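Local atomic coordinates of putative enoyl-CoA hydratase (Streptomyces coelicolor A3, PDB entry 3G64), a protein that probably catalyses the hydration of enoyl-CoA thioesters or a related acyl-CoA reaction, as a trimeric member of the enoyl-CoA hydratase/isomerase (crotonase) family. Residues I23-A28 with L212-A217; R138-S143 with G194-L199; K228-A233 with E244-T249; A127-A132 with T144-L149. All coordinates share one frame; numbering follows the deposited sequence.

Contact 1: residues I23-A28 with L212-A217; sequences ITDGVA and LARRLA
Arg214, Val27 and Asp25 carry most of the 236 Å² buried where the helix ending at Ala217 meets the hairpin turn between strands 19-24 and 27-32. The turn, type I' from Thr24 to Val27, offers two successive backbone carbonyls, and the Arg214 guanidinium takes both. NH1 of Arg214 donates to Asp25 O at 2.8 Å, with an almost straight N-H...O angle of 176°. Its NH2 gives a more bent bond of 3.0 Å to Thr24 O, arriving from above that carbonyl's plane. Val27 N, closing the turn, reaches Thr24 O from the opposite face, so two donors grip this oxygen. Both acceptors lie close to the guanidinium plane, which fixes the group's rotation. The arginine chain gets there by starting anti to the backbone N (chi1 -178°) and then bending at chi2 and chi3, back toward the turn.

The two faces of the guanidinium differ. Over one lies CG2 of Val27, 3.6 Å from Arg214 NH2; over the other sits Asp25 OD2, 3.6 Å from Arg214 NH1. No N-H points at that carboxylate oxygen, so the salt bridge is purely electrostatic. Val27 also straddles the helix surface: its CG1 packs on Ala213 CB and its CG2 on Ala217 CB, each at 3.8 Å. Arg63 joins from outside, with NE bonded to Ala217 O.

Both directed bonds of the arginine thus go to main-chain oxygens of the turn, and the Asp25 carboxylate probably adds only a less orientation-dependent charge attraction.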
loop_
_atom_site.group_PDB
_atom_site.type_symbol
_atom_site.label_atom_id
_atom_site.label_comp_id
_atom_site.label_asym_id
_atom_site.label_seq_id
_atom_site.Cartn_x
_atom_site.Cartn_y
_atom_site.Cartn_z
ATOM N N ILE A 23 -15.288 17.878 -26.063
ATOM C CA ILE A 23 -15.852 16.529 -25.989
ATOM C C ILE A 23 -16.105 15.978 -27.394
ATOM O O ILE A 23 -16.807 16.592 -28.194
ATOM C CB ILE A 23 -17.174 16.495 -25.195
ATOM C CG1 ILE A 23 -16.981 17.092 -23.797
ATOM C CG2 ILE A 23 -17.688 15.067 -25.036
ATOM C CD1 ILE A 23 -18.194 16.885 -22.902
ATOM N N THR A 24 -15.516 14.822 -27.686
ATOM C CA THR A 24 -15.730 14.149 -28.956
ATOM C C THR A 24 -16.025 12.674 -28.736
ATOM O O THR A 24 -15.168 11.933 -28.240
ATOM C CB THR A 24 -14.490 14.242 -29.869
ATOM O OG1 THR A 24 -14.244 15.611 -30.186
ATOM C CG2 THR A 24 -14.712 13.455 -31.152
ATOM N N ASP A 25 -17.229 12.256 -29.114
ATOM C CA ASP A 25 -17.596 10.837 -29.088
ATOM C C ASP A 25 -17.357 10.251 -27.695
ATOM O O ASP A 25 -16.742 9.194 -27.550
ATOM C CB ASP A 25 -16.779 10.066 -30.128
ATOM C CG ASP A 25 -17.416 8.725 -30.519
ATOM O OD1 ASP A 25 -18.545 8.421 -30.062
ATOM O OD2 ASP A 25 -16.774 7.978 -31.296
ATOM N N GLY A 26 -17.813 10.968 -26.675
ATOM C CA GLY A 26 -17.745 10.474 -25.306
ATOM C C GLY A 26 -16.404 10.620 -24.596
ATOM O O GLY A 26 -16.262 10.157 -23.462
ATOM N N VAL A 27 -15.418 11.237 -25.251
ATOM C CA VAL A 27 -14.151 11.530 -24.598
ATOM C C VAL A 27 -14.030 13.030 -24.355
ATOM O O VAL A 27 -14.093 13.814 -25.294
ATOM C CB VAL A 27 -12.950 11.076 -25.435
ATOM C CG1 VAL A 27 -11.657 11.514 -24.779
ATOM C CG2 VAL A 27 -12.957 9.584 -25.588
ATOM N N ALA A 28 -13.902 13.434 -23.088
ATOM C CA ALA A 28 -13.630 14.832 -22.780
ATOM C C ALA A 28 -12.130 15.064 -22.723
ATOM O O ALA A 28 -11.391 14.269 -22.135
ATOM C CB ALA A 28 -14.265 15.197 -21.452
ATOM N N LEU A 212 -5.462 5.855 -25.403
ATOM C CA LEU A 212 -5.935 5.138 -24.222
ATOM C C LEU A 212 -7.377 5.542 -23.889
ATOM O O LEU A 212 -8.194 4.699 -23.552
ATOM C CB LEU A 212 -5.008 5.358 -23.023
ATOM C CG LEU A 212 -5.555 4.829 -21.692
ATOM C CD1 LEU A 212 -5.779 3.326 -21.742
ATOM C CD2 LEU A 212 -4.569 5.166 -20.595
ATOM N N ALA A 213 -7.689 6.834 -24.010
ATOM C CA ALA A 213 -9.047 7.313 -23.703
ATOM C C ALA A 213 -10.074 6.648 -24.601
ATOM O O ALA A 213 -11.138 6.225 -24.163
ATOM C CB ALA A 213 -9.131 8.822 -23.861
ATOM N N ARG A 214 -9.741 6.592 -25.891
ATOM C CA ARG A 214 -10.611 5.996 -26.887
ATOM C C ARG A 214 -10.763 4.478 -26.658
ATOM O O ARG A 214 -11.843 3.929 -26.812
ATOM C CB ARG A 214 -10.048 6.285 -28.302
ATOM C CG ARG A 214 -10.914 5.741 -29.432
ATOM C CD ARG A 214 -12.373 6.158 -29.270
ATOM N NE ARG A 214 -12.502 7.601 -29.400
ATOM C CZ ARG A 214 -13.562 8.304 -29.014
ATOM N NH1 ARG A 214 -14.604 7.697 -28.459
ATOM N NH2 ARG A 214 -13.568 9.624 -29.174
ATOM N N ARG A 215 -9.670 3.807 -26.307
ATOM C CA ARG A 215 -9.729 2.401 -25.941
ATOM C C ARG A 215 -10.730 2.170 -24.808
ATOM O O ARG A 215 -11.572 1.269 -24.885
ATOM C CB ARG A 215 -8.346 1.879 -25.540
ATOM C CG ARG A 215 -8.393 0.434 -25.060
ATOM C CD ARG A 215 -7.038 -0.154 -24.718
ATOM N NE ARG A 215 -7.215 -1.541 -24.312
ATOM C CZ ARG A 215 -6.292 -2.302 -23.727
ATOM N NH1 ARG A 215 -5.092 -1.829 -23.454
ATOM N NH2 ARG A 215 -6.586 -3.555 -23.403
ATOM N N LEU A 216 -10.644 2.992 -23.761
ATOM C CA LEU A 216 -11.562 2.891 -22.623
ATOM C C LEU A 216 -12.986 3.244 -23.041
ATOM O O LEU A 216 -13.925 2.559 -22.653
ATOM C CB LEU A 216 -11.105 3.797 -21.463
ATOM C CG LEU A 216 -9.863 3.295 -20.723
ATOM C CD1 LEU A 216 -9.156 4.442 -20.001
ATOM C CD2 LEU A 216 -10.243 2.204 -19.741
ATOM N N ALA A 217 -13.138 4.293 -23.855
ATOM C CA ALA A 217 -14.473 4.743 -24.269
ATOM C C ALA A 217 -15.158 3.759 -25.232
ATOM O O ALA A 217 -16.373 3.787 -25.396
ATOM C CB ALA A 217 -14.409 6.127 -24.898
#

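Contact 2: residues R138-S143 with G194-L199; sequences RVADPS and GLISEL
Strand 198-199 is the outermost strand, within this chain, of the six-stranded crotonase-fold sheet and runs parallel to strand 137-140, with Val139 paired to Glu198 and Ala140 to Leu199. Ala140 N donates to Glu198 O at 3.0 Å, nearly along the C=O axis. Two residues earlier, Arg138 O accepts from both Ser197 N (2.9 Å) and the longer-bonded Glu198 N (3.3 Å). Ser197 OG, beside its own backbone N (chi1 -44°), takes the place of a main-chain acceptor for Arg138 N at 2.9 Å and 169°.

The Arg138 side chain extends the pairing past the strand. Its NE reaches Leu195 O at 2.8 Å, the oxygen lying in the guanidinium plane although the donor stands above the carbonyl plane. NH2 of Arg138 turns to Ala132 O and Ala135 O. A leucine in place of Arg138 would probably leave Leu195 O without this donor and Ala132 O and Ala135 O without theirs. On the sheet face bearing Ala140, its CB meets Ile196 CD1 at 3.6 Å; Val139, on the other face, packs against Ala208 and Leu212 of helix 205-217. A water accepts from Arg138 NH1 at 3.0 Å and donates to Gly194 O at 2.8 Å.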
loop_
_atom_site.group_PDB
_atom_site.type_symbol
_atom_site.label_atom_id
_atom_site.label_comp_id
_atom_site.label_asym_id
_atom_site.label_seq_id
_atom_site.Cartn_x
_atom_site.Cartn_y
_atom_site.Cartn_z
ATOM N N ARG A 138 -1.623 7.604 -15.607
ATOM C CA ARG A 138 -0.600 8.596 -15.942
ATOM C C ARG A 138 0.198 8.110 -17.173
ATOM O O ARG A 138 0.984 7.152 -17.106
ATOM C CB ARG A 138 0.334 8.867 -14.756
ATOM C CG ARG A 138 -0.314 9.733 -13.615
ATOM C CD ARG A 138 0.319 9.460 -12.235
ATOM N NE ARG A 138 0.051 8.079 -11.856
ATOM C CZ ARG A 138 -1.138 7.629 -11.447
ATOM N NH1 ARG A 138 -1.297 6.340 -11.183
ATOM N NH2 ARG A 138 -2.174 8.456 -11.297
ATOM N N VAL A 139 -0.040 8.768 -18.296
ATOM C CA VAL A 139 0.653 8.469 -19.560
ATOM C C VAL A 139 1.717 9.545 -19.754
ATOM O O VAL A 139 1.403 10.711 -19.955
ATOM C CB VAL A 139 -0.368 8.439 -20.708
ATOM C CG1 VAL A 139 0.308 8.288 -22.057
ATOM C CG2 VAL A 139 -1.404 7.303 -20.455
ATOM N N ALA A 140 2.982 9.150 -19.666
ATOM C CA ALA A 140 4.067 10.091 -19.461
ATOM C C ALA A 140 5.154 9.901 -20.491
ATOM O O ALA A 140 5.523 8.753 -20.788
ATOM C CB ALA A 140 4.669 9.870 -18.070
ATOM N N ASP A 141 5.696 11.007 -20.999
ATOM C CA ASP A 141 6.884 10.928 -21.860
ATOM C C ASP A 141 8.133 11.058 -20.995
ATOM O O ASP A 141 8.019 11.330 -19.792
ATOM C CB ASP A 141 6.807 11.862 -23.099
ATOM C CG ASP A 141 7.429 13.243 -22.885
ATOM O OD1 ASP A 141 7.322 14.075 -23.829
ATOM O OD2 ASP A 141 8.007 13.514 -21.811
ATOM N N PRO A 142 9.312 10.782 -21.572
ATOM C CA PRO A 142 10.554 10.698 -20.792
ATOM C C PRO A 142 10.988 12.003 -20.177
ATOM O O PRO A 142 11.881 11.958 -19.321
ATOM C CB PRO A 142 11.607 10.274 -21.847
ATOM C CG PRO A 142 10.827 9.521 -22.870
ATOM C CD PRO A 142 9.470 10.224 -22.933
ATOM N N SER A 143 10.443 13.138 -20.627
ATOM C CA SER A 143 10.794 14.438 -20.037
ATOM C C SER A 143 10.011 14.723 -18.712
ATOM O O SER A 143 10.194 15.765 -18.046
ATOM C CB SER A 143 10.523 15.551 -21.055
ATOM O OG SER A 143 9.113 15.777 -21.193
ATOM N N GLY A 194 6.270 3.118 -9.391
ATOM C CA GLY A 194 4.836 2.916 -9.592
ATOM C C GLY A 194 3.968 4.112 -9.987
ATOM O O GLY A 194 2.730 4.013 -10.001
ATOM N N LEU A 195 4.603 5.221 -10.345
ATOM C CA LEU A 195 3.865 6.440 -10.711
ATOM C C LEU A 195 3.455 6.536 -12.175
ATOM O O LEU A 195 2.664 7.417 -12.517
ATOM C CB LEU A 195 4.678 7.685 -10.398
ATOM C CG LEU A 195 4.787 8.132 -8.958
ATOM C CD1 LEU A 195 5.814 9.287 -8.847
ATOM C CD2 LEU A 195 3.405 8.550 -8.491
ATOM N N ILE A 196 3.984 5.655 -13.034
ATOM C CA ILE A 196 3.678 5.713 -14.471
ATOM C C ILE A 196 2.851 4.535 -14.940
ATOM O O ILE A 196 3.228 3.382 -14.695
ATOM C CB ILE A 196 4.972 5.705 -15.315
ATOM C CG1 ILE A 196 5.897 6.834 -14.870
ATOM C CG2 ILE A 196 4.665 5.771 -16.834
ATOM C CD1 ILE A 196 5.252 8.165 -14.960
ATOM N N SER A 197 1.751 4.807 -15.647
ATOM C CA SER A 197 0.910 3.730 -16.191
ATOM C C SER A 197 1.377 3.300 -17.586
ATOM O O SER A 197 1.277 2.133 -17.953
ATOM C CB SER A 197 -0.549 4.190 -16.273
ATOM O OG SER A 197 -0.917 4.874 -15.080
ATOM N N GLU A 198 1.870 4.262 -18.357
ATOM C CA GLU A 198 2.444 4.003 -19.679
ATOM C C GLU A 198 3.541 5.007 -19.976
ATOM O O GLU A 198 3.318 6.210 -19.903
ATOM C CB GLU A 198 1.391 4.098 -20.774
ATOM C CG GLU A 198 2.004 3.888 -22.159
ATOM C CD GLU A 198 0.996 3.967 -23.278
ATOM O OE1 GLU A 198 -0.221 4.030 -22.995
ATOM O OE2 GLU A 198 1.437 3.963 -24.451
ATOM N N LEU A 199 4.735 4.514 -20.264
ATOM C CA LEU A 199 5.831 5.394 -20.636
ATOM C C LEU A 199 5.830 5.488 -22.153
ATOM O O LEU A 199 5.836 4.478 -22.829
ATOM C CB LEU A 199 7.169 4.838 -20.154
ATOM C CG LEU A 199 8.340 5.753 -20.514
ATOM C CD1 LEU A 199 8.223 7.072 -19.765
ATOM C CD2 LEU A 199 9.650 5.064 -20.207
HETATM O O HOH W 1 0.841 4.350 -12.027
#

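Contact 3: residues K228-A233 with E244-T249; sequences KALLTA and ELDAST
Leu230 packs into helix 239-253 between Leu245, Asp246 and Thr249, and this one side chain supplies 93 of the 204 Å² buried in the contact. Helices 221-234 and 239-253 follow each other in the chain and form a helical hairpin in its C-terminal part: the segments run nearly antiparallel, at 167°, with axes 11.0 Å apart at closest approach. At that spacing they meet through side chains, with no hydrogen bond between the two segments.

The tight part surrounds the Leu230 branches. Its CG lies 3.8 Å from Leu245 CG, the two chains passing at a slant, and its CD1 meets Thr249 OG1 tip to tip at 3.7 Å. CD2 comes to 3.3 Å from Asp246 OD1, a close approach of a methyl to a carboxylate oxygen. The chi1 of Leu230, -92°, is well away from a staggered value. An alanine at Leu230 would probably open a gap between the helices, leaving Leu245 without its main apolar partner across the contact.

Toward the partly exposed side the packing thins to a single pair: Ala233 CB against Leu245 CD2 at 3.9 Å. On another side Gly158 of the second subunit packs on both Leu230 and Asp246.

Two polar groups beside the leucine are bonded away from segment 228-233. Thr249 OG1 donates back to Leu245 O at 2.8 Å, and Asp246, through OD2, accepts from Gly161 N of the second subunit. The two segments are therefore held by van der Waals contact alone, whereas Asp246 spends a hydrogen bond on the neighbouring subunit.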
loop_
_atom_site.group_PDB
_atom_site.type_symbol
_atom_site.label_atom_id
_atom_site.label_comp_id
_atom_site.label_asym_id
_atom_site.label_seq_id
_atom_site.Cartn_x
_atom_site.Cartn_y
_atom_site.Cartn_z
ATOM N N LYS A 228 -13.552 1.525 -11.099
ATOM C CA LYS A 228 -12.940 2.672 -10.455
ATOM C C LYS A 228 -13.610 2.931 -9.092
ATOM O O LYS A 228 -12.938 3.158 -8.090
ATOM C CB LYS A 228 -13.063 3.901 -11.355
ATOM C CG LYS A 228 -12.639 5.194 -10.681
ATOM C CD LYS A 228 -12.565 6.322 -11.706
ATOM C CE LYS A 228 -12.266 7.642 -11.039
ATOM N NZ LYS A 228 -11.968 8.682 -12.080
ATOM N N ALA A 229 -14.940 2.894 -9.077
ATOM C CA ALA A 229 -15.702 3.094 -7.850
ATOM C C ALA A 229 -15.308 2.086 -6.763
ATOM O O ALA A 229 -15.180 2.452 -5.599
ATOM C CB ALA A 229 -17.244 3.028 -8.135
ATOM N N LEU A 230 -15.082 0.828 -7.127
ATOM C CA LEU A 230 -14.740 -0.177 -6.103
ATOM C C LEU A 230 -13.292 -0.066 -5.614
ATOM O O LEU A 230 -13.018 -0.269 -4.440
ATOM C CB LEU A 230 -15.075 -1.609 -6.569
ATOM C CG LEU A 230 -16.500 -2.044 -6.150
ATOM C CD1 LEU A 230 -17.572 -1.032 -6.579
ATOM C CD2 LEU A 230 -16.830 -3.402 -6.698
ATOM N N LEU A 231 -12.368 0.246 -6.517
ATOM C CA LEU A 231 -10.990 0.519 -6.107
ATOM C C LEU A 231 -10.962 1.653 -5.076
ATOM O O LEU A 231 -10.353 1.562 -4.003
ATOM C CB LEU A 231 -10.145 0.932 -7.329
ATOM C CG LEU A 231 -9.640 -0.246 -8.162
ATOM C CD1 LEU A 231 -9.200 0.212 -9.575
ATOM C CD2 LEU A 231 -8.533 -0.990 -7.416
ATOM N N THR A 232 -11.640 2.728 -5.421
ATOM C CA THR A 232 -11.648 3.912 -4.585
ATOM C C THR A 232 -12.286 3.656 -3.228
ATOM O O THR A 232 -11.713 3.994 -2.185
ATOM C CB THR A 232 -12.377 5.053 -5.316
ATOM O OG1 THR A 232 -11.554 5.489 -6.407
ATOM C CG2 THR A 232 -12.624 6.208 -4.400
ATOM N N ALA A 233 -13.481 3.078 -3.231
ATOM C CA ALA A 233 -14.171 2.815 -1.959
ATOM C C ALA A 233 -13.401 1.832 -1.096
ATOM O O ALA A 233 -13.334 2.004 0.112
ATOM C CB ALA A 233 -15.616 2.281 -2.211
ATOM N N GLU A 244 -18.726 -7.831 0.204
ATOM C CA GLU A 244 -20.151 -7.474 0.107
ATOM C C GLU A 244 -20.428 -6.449 -1.018
ATOM O O GLU A 244 -21.389 -6.579 -1.779
ATOM C CB GLU A 244 -20.660 -6.924 1.449
ATOM C CG GLU A 244 -20.792 -7.972 2.524
ATOM C CD GLU A 244 -21.776 -9.071 2.115
ATOM O OE1 GLU A 244 -22.906 -8.722 1.720
ATOM O OE2 GLU A 244 -21.408 -10.269 2.146
ATOM N N LEU A 245 -19.583 -5.426 -1.126
ATOM C CA LEU A 245 -19.720 -4.446 -2.215
ATOM C C LEU A 245 -19.484 -5.115 -3.585
ATOM O O LEU A 245 -20.189 -4.854 -4.553
ATOM C CB LEU A 245 -18.736 -3.271 -2.028
ATOM C CG LEU A 245 -18.694 -2.143 -3.077
ATOM C CD1 LEU A 245 -20.070 -1.539 -3.291
ATOM C CD2 LEU A 245 -17.671 -1.016 -2.699
ATOM N N ASP A 246 -18.451 -5.937 -3.651
ATOM C CA ASP A 246 -18.182 -6.740 -4.853
ATOM C C ASP A 246 -19.389 -7.583 -5.242
ATOM O O ASP A 246 -19.812 -7.575 -6.395
ATOM C CB ASP A 246 -17.038 -7.696 -4.601
ATOM C CG ASP A 246 -15.727 -7.003 -4.466
ATOM O OD1 ASP A 246 -15.666 -5.771 -4.711
ATOM O OD2 ASP A 246 -14.749 -7.694 -4.110
ATOM N N ALA A 247 -19.919 -8.327 -4.270
ATOM C CA ALA A 247 -21.069 -9.201 -4.482
ATOM C C ALA A 247 -22.260 -8.432 -5.039
ATOM O O ALA A 247 -22.822 -8.817 -6.055
ATOM C CB ALA A 247 -21.456 -9.922 -3.173
ATOM N N SER A 248 -22.648 -7.351 -4.366
ATOM C CA SER A 248 -23.741 -6.514 -4.862
ATOM C C SER A 248 -23.480 -5.985 -6.272
ATOM O O SER A 248 -24.352 -6.029 -7.126
ATOM C CB SER A 248 -23.984 -5.325 -3.916
ATOM O OG SER A 248 -24.671 -5.768 -2.759
ATOM N N THR A 249 -22.284 -5.454 -6.495
ATOM C CA THR A 249 -21.964 -4.804 -7.756
ATOM C C THR A 249 -21.906 -5.821 -8.920
ATOM O O THR A 249 -22.437 -5.560 -10.004
ATOM C CB THR A 249 -20.604 -4.053 -7.643
ATOM O OG1 THR A 249 -20.689 -3.017 -6.633
ATOM C CG2 THR A 249 -20.216 -3.446 -8.942
#

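Contact 4: residues A127-A132 with T144-L149; sequences AGAVLA and TRFAFL
Helix 127-134 crosses strand 145-147 steeply, the short segments' axes making a signed angle of -108° and approaching to 7.8 Å, with the CA atoms of Ala129 and Phe146 5.8 Å apart. The small residues Ala129 and Ala132 facing the strand are consistent with this close approach, and no hydrogen bond spans the contact.

Ala129 is central, with 71 Å² of its surface buried here. Its CB sits over one face of the Phe148 ring, 3.9 Å from the ring centroid and 20° off the normal, a CH-pi contact displaced toward the rim; the nearest ring atom is Phe148 CE1, at 3.7 Å. Phe148 CG stands beside its own backbone N (chi1 -66°), which carries the ring to this methyl. The same methyl also lies 3.8 Å from Ala147 O. Phe146 is approached differently: Ala129 CB and Ala132 CB both stand at its ring edge, near the plane, Ala132 CB being 4.0 Å from Phe146 CE1. Thus one alanine methyl meets the face of one phenylalanine and the edge of another. Phe148 is also the centre of an inverse gamma turn, just past the strand. A looser contact comes from Val130 CG2, 4.4 Å from Phe148 CD1.

All six touching residues are buried. Leu178 and Leu179 of helix 172-181 and Leu166 of helix 162-170 pack on Phe148, while Leu120 of strand 116-120 packs on Ala132 and Phe146; strand 145-147 itself lies between strands 123-125 and 185-186 in the small sheet.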
loop_
_atom_site.group_PDB
_atom_site.type_symbol
_atom_site.label_atom_id
_atom_site.label_comp_id
_atom_site.label_asym_id
_atom_site.label_seq_id
_atom_site.Cartn_x
_atom_site.Cartn_y
_atom_site.Cartn_z
ATOM N N ALA A 127 0.405 21.250 -6.976
ATOM C CA ALA A 127 -0.944 20.781 -7.348
ATOM C C ALA A 127 -0.932 19.999 -8.650
ATOM O O ALA A 127 -1.724 19.068 -8.824
ATOM C CB ALA A 127 -1.934 21.961 -7.439
ATOM N N GLY A 128 -0.014 20.342 -9.559
ATOM C CA GLY A 128 0.099 19.612 -10.822
ATOM C C GLY A 128 0.443 18.137 -10.626
ATOM O O GLY A 128 -0.109 17.243 -11.275
ATOM N N ALA A 129 1.356 17.877 -9.699
ATOM C CA ALA A 129 1.714 16.508 -9.371
ATOM C C ALA A 129 0.556 15.783 -8.658
ATOM O O ALA A 129 0.366 14.584 -8.851
ATOM C CB ALA A 129 2.995 16.499 -8.480
ATOM N N VAL A 130 -0.235 16.495 -7.851
ATOM C CA VAL A 130 -1.313 15.796 -7.129
ATOM C C VAL A 130 -2.472 15.488 -8.055
ATOM O O VAL A 130 -3.100 14.430 -7.938
ATOM C CB VAL A 130 -1.816 16.542 -5.863
ATOM C CG1 VAL A 130 -2.811 15.610 -5.030
ATOM C CG2 VAL A 130 -0.631 16.962 -5.004
ATOM N N LEU A 131 -2.756 16.403 -8.979
ATOM C CA LEU A 131 -3.763 16.127 -9.999
ATOM C C LEU A 131 -3.353 14.904 -10.827
ATOM O O LEU A 131 -4.168 14.031 -11.100
ATOM C CB LEU A 131 -3.927 17.344 -10.914
ATOM C CG LEU A 131 -4.667 18.508 -10.241
ATOM C CD1 LEU A 131 -4.765 19.689 -11.213
ATOM C CD2 LEU A 131 -6.068 18.046 -9.760
ATOM N N ALA A 132 -2.082 14.833 -11.195
ATOM C CA ALA A 132 -1.584 13.661 -11.910
ATOM C C ALA A 132 -1.772 12.397 -11.054
ATOM O O ALA A 132 -2.250 11.373 -11.524
ATOM C CB ALA A 132 -0.106 13.850 -12.280
ATOM N N THR A 144 9.126 13.811 -18.346
ATOM C CA THR A 144 8.224 14.059 -17.207
ATOM C C THR A 144 8.984 14.144 -15.889
ATOM O O THR A 144 9.796 13.264 -15.578
ATOM C CB THR A 144 7.164 12.950 -17.091
ATOM O OG1 THR A 144 6.336 12.966 -18.261
ATOM C CG2 THR A 144 6.296 13.159 -15.830
ATOM N N ARG A 145 8.749 15.226 -15.148
ATOM C CA ARG A 145 9.374 15.454 -13.848
ATOM C C ARG A 145 8.333 15.814 -12.762
ATOM O O ARG A 145 7.807 16.936 -12.756
ATOM C CB ARG A 145 10.354 16.623 -13.917
ATOM C CG ARG A 145 11.375 16.522 -15.049
ATOM C CD ARG A 145 12.219 17.796 -15.175
ATOM N NE ARG A 145 13.567 17.296 -15.253
ATOM C CZ ARG A 145 14.558 17.576 -14.415
ATOM N NH1 ARG A 145 14.434 18.489 -13.452
ATOM N NH2 ARG A 145 15.713 16.953 -14.598
ATOM N N PHE A 146 8.073 14.883 -11.845
ATOM C CA PHE A 146 7.208 15.129 -10.686
ATOM C C PHE A 146 7.971 15.810 -9.566
ATOM O O PHE A 146 9.139 15.479 -9.289
ATOM C CB PHE A 146 6.692 13.816 -10.087
ATOM C CG PHE A 146 5.809 13.019 -10.978
ATOM C CD1 PHE A 146 4.424 13.137 -10.894
ATOM C CD2 PHE A 146 6.362 12.068 -11.853
ATOM C CE1 PHE A 146 3.575 12.326 -11.697
ATOM C CE2 PHE A 146 5.528 11.262 -12.665
ATOM C CZ PHE A 146 4.137 11.408 -12.593
ATOM N N ALA A 147 7.316 16.746 -8.899
ATOM C CA ALA A 147 7.889 17.291 -7.686
ATOM C C ALA A 147 6.778 17.635 -6.699
ATOM O O ALA A 147 5.908 18.446 -6.986
ATOM C CB ALA A 147 8.765 18.540 -8.007
ATOM N N PHE A 148 6.789 16.982 -5.543
ATOM C CA PHE A 148 5.760 17.250 -4.521
ATOM C C PHE A 148 6.330 18.257 -3.570
ATOM O O PHE A 148 6.742 17.905 -2.471
ATOM C CB PHE A 148 5.381 15.940 -3.813
ATOM C CG PHE A 148 4.690 14.958 -4.724
ATOM C CD1 PHE A 148 3.304 14.984 -4.870
ATOM C CD2 PHE A 148 5.420 14.057 -5.471
ATOM C CE1 PHE A 148 2.656 14.083 -5.726
ATOM C CE2 PHE A 148 4.773 13.150 -6.335
ATOM C CZ PHE A 148 3.385 13.173 -6.452
ATOM N N LEU A 149 6.399 19.509 -4.021
ATOM C CA LEU A 149 7.259 20.496 -3.395
ATOM C C LEU A 149 6.564 21.470 -2.403
ATOM O O LEU A 149 7.038 22.567 -2.153
ATOM C CB LEU A 149 8.058 21.235 -4.475
ATOM C CG LEU A 149 7.245 21.696 -5.672
ATOM C CD1 LEU A 149 6.068 22.588 -5.183
ATOM C CD2 LEU A 149 8.155 22.426 -6.675
#

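In the fold
Contacts 2 and 4 form a continuous, mostly buried region, their centres 12 Å apart: Ile196 CD1 packs on Phe146 CE2 at 3.9 Å, and their segments alternate along the chain. Yet contact 2 is built from main-chain pairing and an arginine, contact 4 from alanines and rings. Contact 1, only partly buried, reaches the opposite end of the same six-stranded sheet and encloses contacts 2 and 4 along the chain; it meets contact 2 where helix 205-217 lies over the sheet. Contact 3 stands apart, joining helices without any strand, and is buried although about 19 Å from the chain's centre. Contacts 1, 2 and 3 all adjoin the second subunit, whereas contact 4 touches no other chain.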